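Local coordinates for protein putative oxidoreductase (Pseudomonas putida, PDB 3L6D) that probably binds NADP and acts as an oxidoreductase of the 6-phosphogluconate dehydrogenase-like kind, at residues I23-L28 with A46-A51; Q31-A36 with R154-G159. All blocks are in the same frame, centred on the assembly; numbering follows the deposited sequence.

Interaction 1 of 2, residues I23-L28 with A46-A51; sequences IMAQVL and AALVAA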
# COMPACT_ATOMS: atom_id res chain seq x y z
N ILE B 23 -21.19 -15.94 7.27
CA ILE B 23 -19.81 -16.28 7.62
C ILE B 23 -19.49 -16.03 9.09
O ILE B 23 -18.75 -16.79 9.70
CB ILE B 23 -18.67 -15.73 6.68
CG1 ILE B 23 -17.36 -16.55 6.88
CG2 ILE B 23 -18.29 -14.33 7.00
CD1 ILE B 23 -17.32 -17.88 6.17
N MSE B 24 -20.05 -14.98 9.65
CA MSE B 24 -19.85 -14.72 11.07
C MSE B 24 -20.38 -15.88 11.92
O MSE B 24 -19.68 -16.39 12.81
CB MSE B 24 -20.52 -13.41 11.43
CG MSE B 24 -19.75 -12.22 10.90
SE MSE B 24 -20.64 -10.57 11.48
CE MSE B 24 -19.27 -9.21 11.04
N ALA B 25 -21.60 -16.31 11.62
CA ALA B 25 -22.17 -17.47 12.33
C ALA B 25 -21.29 -18.72 12.17
O ALA B 25 -21.04 -19.42 13.15
CB ALA B 25 -23.62 -17.74 11.91
N GLN B 26 -20.83 -19.00 10.95
CA GLN B 26 -20.01 -20.21 10.74
C GLN B 26 -18.72 -20.15 11.52
O GLN B 26 -18.32 -21.13 12.16
CB GLN B 26 -19.69 -20.39 9.24
CG GLN B 26 -20.88 -20.79 8.38
CD GLN B 26 -20.56 -20.78 6.88
OE1 GLN B 26 -21.01 -21.66 6.13
NE2 GLN B 26 -19.78 -19.80 6.43
N VAL B 27 -18.06 -18.99 11.46
CA VAL B 27 -16.78 -18.81 12.18
C VAL B 27 -16.98 -19.03 13.68
O VAL B 27 -16.25 -19.81 14.34
CB VAL B 27 -16.14 -17.41 11.83
CG1 VAL B 27 -15.22 -16.89 12.92
CG2 VAL B 27 -15.37 -17.52 10.51
N LEU B 28 -18.01 -18.38 14.22
CA LEU B 28 -18.33 -18.52 15.63
C LEU B 28 -18.68 -19.97 16.00
O LEU B 28 -18.18 -20.47 17.02
CB LEU B 28 -19.44 -17.55 16.04
CG LEU B 28 -19.08 -16.07 15.88
CD1 LEU B 28 -20.38 -15.23 15.97
CD2 LEU B 28 -18.05 -15.67 16.99
N ALA B 46 -30.67 -23.13 6.56
CA ALA B 46 -30.51 -24.59 6.51
C ALA B 46 -29.04 -25.01 6.71
O ALA B 46 -28.76 -25.89 7.51
CB ALA B 46 -31.08 -25.17 5.22
N ALA B 47 -28.10 -24.37 6.01
CA ALA B 47 -26.69 -24.76 6.16
C ALA B 47 -26.16 -24.52 7.60
O ALA B 47 -25.40 -25.32 8.15
CB ALA B 47 -25.80 -24.03 5.14
N LEU B 48 -26.61 -23.44 8.20
CA LEU B 48 -26.19 -23.08 9.56
C LEU B 48 -26.74 -24.04 10.60
O LEU B 48 -26.00 -24.48 11.46
CB LEU B 48 -26.56 -21.62 9.87
CG LEU B 48 -25.83 -20.54 9.05
CD1 LEU B 48 -26.50 -19.20 9.30
CD2 LEU B 48 -24.33 -20.42 9.31
N VAL B 49 -28.01 -24.44 10.47
CA VAL B 49 -28.58 -25.48 11.32
C VAL B 49 -27.76 -26.78 11.19
O VAL B 49 -27.42 -27.41 12.20
CB VAL B 49 -30.10 -25.71 11.00
CG1 VAL B 49 -30.65 -26.91 11.76
CG2 VAL B 49 -30.91 -24.47 11.39
N ALA B 50 -27.45 -27.14 9.95
CA ALA B 50 -26.67 -28.35 9.66
C ALA B 50 -25.29 -28.28 10.37
O ALA B 50 -24.78 -29.31 10.86
CB ALA B 50 -26.49 -28.47 8.14
N ALA B 51 -24.73 -27.07 10.43
CA ALA B 51 -23.42 -26.80 11.08
C ALA B 51 -23.50 -26.65 12.61
O ALA B 51 -22.48 -26.37 13.23
CB ALA B 51 -22.77 -25.55 10.46
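Leu48 reaches from helix 42-50 to Ala25 and Gln26 on helix 19-30, joining the first two helices of a Rossmann-type beta-alpha-beta-alpha unit. Its methyl CD2 does most of the touching: it lies 3.6 Å from CG of Gln26 and 3.8 Å from CB of Ala25. The other branch, CD1, stands 4.2 Å from the same Ala25 CB, so the fork of the leucine presents both methyls to one small side chain. The contact is apolar, with 136 Å² buried in all.

The backbones come fairly close here, the CA atoms of Gln26 and Leu48 lying 6.9 Å apart. The short side chain of Ala25 points toward the partner helix, whereas the CB of Leu48 does not aim directly across. A chi1 of -66° places CG of Leu48 opposite its own carbonyl carbon, and from there the branched end swings nearer to helix 19-30. The same leucine also touches Thr22, one turn earlier on that helix, and Ile37 of strand 35-38, which ties the helix pair to the sheet. The Ala25 side chain lies near, without touching, Gly16, Gly18 and Gly21, an apparent GxGxxG pattern running into helix 19-30 and consistent with dinucleotide binding. At the more open margin, Gln26 runs nearly at a right angle to Leu48 and offers its aliphatic CG, not its terminal amide, to CD2.

Interaction 2 of 2, residues Q31-A36 with R154-G159; sequences QGKRVA and RALLEG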
# COMPACT_ATOMS: atom_id res chain seq x y z
N GLN B 31 -15.48 -21.98 16.12
CA GLN B 31 -14.70 -21.65 17.30
C GLN B 31 -15.27 -22.26 18.57
O GLN B 31 -14.69 -22.10 19.64
CB GLN B 31 -14.59 -20.12 17.45
CG GLN B 31 -13.74 -19.47 16.33
CD GLN B 31 -13.95 -17.96 16.23
OE1 GLN B 31 -14.76 -17.38 16.95
NE2 GLN B 31 -13.23 -17.32 15.31
N GLY B 32 -16.41 -22.94 18.48
CA GLY B 32 -17.03 -23.54 19.66
C GLY B 32 -18.14 -22.77 20.38
O GLY B 32 -18.60 -23.22 21.42
N LYS B 33 -18.58 -21.64 19.84
CA LYS B 33 -19.69 -20.90 20.47
C LYS B 33 -21.01 -21.61 20.17
O LYS B 33 -21.18 -22.22 19.11
CB LYS B 33 -19.79 -19.45 19.91
CG LYS B 33 -18.73 -18.43 20.40
CD LYS B 33 -17.40 -18.57 19.63
CE LYS B 33 -16.40 -17.44 19.95
NZ LYS B 33 -15.00 -17.83 19.57
N ARG B 34 -21.95 -21.50 21.11
CA ARG B 34 -23.27 -22.03 20.93
C ARG B 34 -23.98 -20.84 20.28
O ARG B 34 -24.01 -19.73 20.88
CB ARG B 34 -23.90 -22.31 22.28
CG ARG B 34 -23.18 -23.47 23.08
CD ARG B 34 -23.62 -23.47 24.53
NE ARG B 34 -23.21 -22.25 25.25
CZ ARG B 34 -23.65 -21.89 26.46
NH1 ARG B 34 -24.55 -22.66 27.13
NH2 ARG B 34 -23.19 -20.78 27.02
N VAL B 35 -24.45 -21.04 19.05
CA VAL B 35 -25.01 -19.91 18.24
C VAL B 35 -26.48 -20.13 17.90
O VAL B 35 -26.86 -21.19 17.38
CB VAL B 35 -24.21 -19.73 16.90
CG1 VAL B 35 -24.69 -18.46 16.13
CG2 VAL B 35 -22.68 -19.66 17.13
N ALA B 36 -27.30 -19.10 18.13
CA ALA B 36 -28.68 -19.14 17.73
C ALA B 36 -28.86 -18.11 16.62
O ALA B 36 -28.16 -17.11 16.58
CB ALA B 36 -29.59 -18.83 18.94
N ARG B 154 -15.99 -8.36 24.35
CA ARG B 154 -14.82 -8.18 23.49
C ARG B 154 -14.24 -9.51 23.02
O ARG B 154 -13.90 -9.64 21.86
CB ARG B 154 -13.74 -7.37 24.23
CG ARG B 154 -12.57 -7.09 23.35
CD ARG B 154 -11.36 -6.94 24.21
NE ARG B 154 -11.09 -5.54 24.44
CZ ARG B 154 -10.31 -4.81 23.65
NH1 ARG B 154 -9.76 -5.37 22.59
NH2 ARG B 154 -10.08 -3.53 23.91
N ALA B 155 -14.11 -10.49 23.93
CA ALA B 155 -13.51 -11.80 23.58
C ALA B 155 -14.34 -12.47 22.47
O ALA B 155 -13.80 -13.02 21.51
CB ALA B 155 -13.39 -12.76 24.87
N LEU B 156 -15.65 -12.36 22.59
CA LEU B 156 -16.54 -12.93 21.58
C LEU B 156 -16.32 -12.26 20.21
O LEU B 156 -16.14 -12.95 19.20
CB LEU B 156 -18.00 -12.69 22.02
CG LEU B 156 -19.08 -13.01 21.01
CD1 LEU B 156 -19.14 -14.51 20.78
CD2 LEU B 156 -20.40 -12.47 21.55
N LEU B 157 -16.30 -10.94 20.20
CA LEU B 157 -16.16 -10.18 18.99
C LEU B 157 -14.75 -10.36 18.38
O LEU B 157 -14.58 -10.30 17.17
CB LEU B 157 -16.46 -8.71 19.27
CG LEU B 157 -17.94 -8.50 19.70
CD1 LEU B 157 -18.24 -7.05 19.94
CD2 LEU B 157 -18.95 -9.14 18.65
N GLU B 158 -13.77 -10.60 19.22
CA GLU B 158 -12.43 -10.97 18.75
C GLU B 158 -12.43 -12.29 17.97
O GLU B 158 -11.49 -12.58 17.24
CB GLU B 158 -11.38 -10.98 19.89
CG GLU B 158 -10.91 -9.57 20.20
CD GLU B 158 -10.11 -9.46 21.51
OE1 GLU B 158 -10.04 -10.44 22.30
OE2 GLU B 158 -9.61 -8.33 21.75
N GLY B 159 -13.49 -13.08 18.12
CA GLY B 159 -13.65 -14.26 17.29
C GLY B 159 -13.82 -13.92 15.81
O GLY B 159 -13.45 -14.73 14.93
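The Schellman motif that ends helix 19-30, with Gly32 at positive phi, leads into strand 35-38 of the Rossmann-type domain, and the two side chains flanking that glycine meet segment 154-159. Gln31 makes the polar link: its NE2 donates to the backbone O of Gly159 at 2.6 Å. This short bond is almost straight, with an N-H...O angle of 177°. The acceptor lies practically in the amide plane of Gln31, while NE2 is tilted 20° from the carbonyl plane of Gly159. Beyond CG the glutamine chain is extended, which carries the amide to the Gly159 backbone. There OE1 comes within 3.3 Å of Gly159 CA, a close approach on the side where a CB would otherwise project.

The other half of the same amide is engaged by Lys33, whose NZ bonds to Gln31 OE1 at 2.7 Å from above the carbonyl plane. With both ends of the amide bonded, its rotation is fixed. The lysine chain bends at chi2 (81°) before running out to this oxygen, and its methylene flank meets Leu156: CG lies 4.0 Å and CE 4.1 Å from Leu156 CD1. One side chain thus serves as an apolar surface along its length and as a donor at its end.

Leu156 also packs on Val12 of strand 12-15 and on Leu28 of helix 19-30, and Lys33 touches Leu28 as well. The contact therefore sets segment 154-159 against the C-terminal end of helix 19-30, beside the entry to strand 35-38.

In the fold
Helix 19-30 connects the two contacts: interaction 1 uses its middle, and interaction 2 the residues just past its end. The chain between them is continuous, with a probable hydrogen bond from Lys33 N to Leu28 O and packing of Leu28 on Val35; their centres lie 12 Å apart. Residues 23-28 and 46-51 meet through hydrocarbon alone, largely buried, and join two successive helices of the chain with strand 35-38 between them. Segments 31-36 and 154-159 are 118 residues apart, form a partly buried contact, and combine a side-chain-to-backbone hydrogen bond with apolar packing. Val27 CG1 and Leu28 CD2 touch the backbone oxygens of Gly159 and Leu156, bringing helix 19-30 directly against segment 154-159.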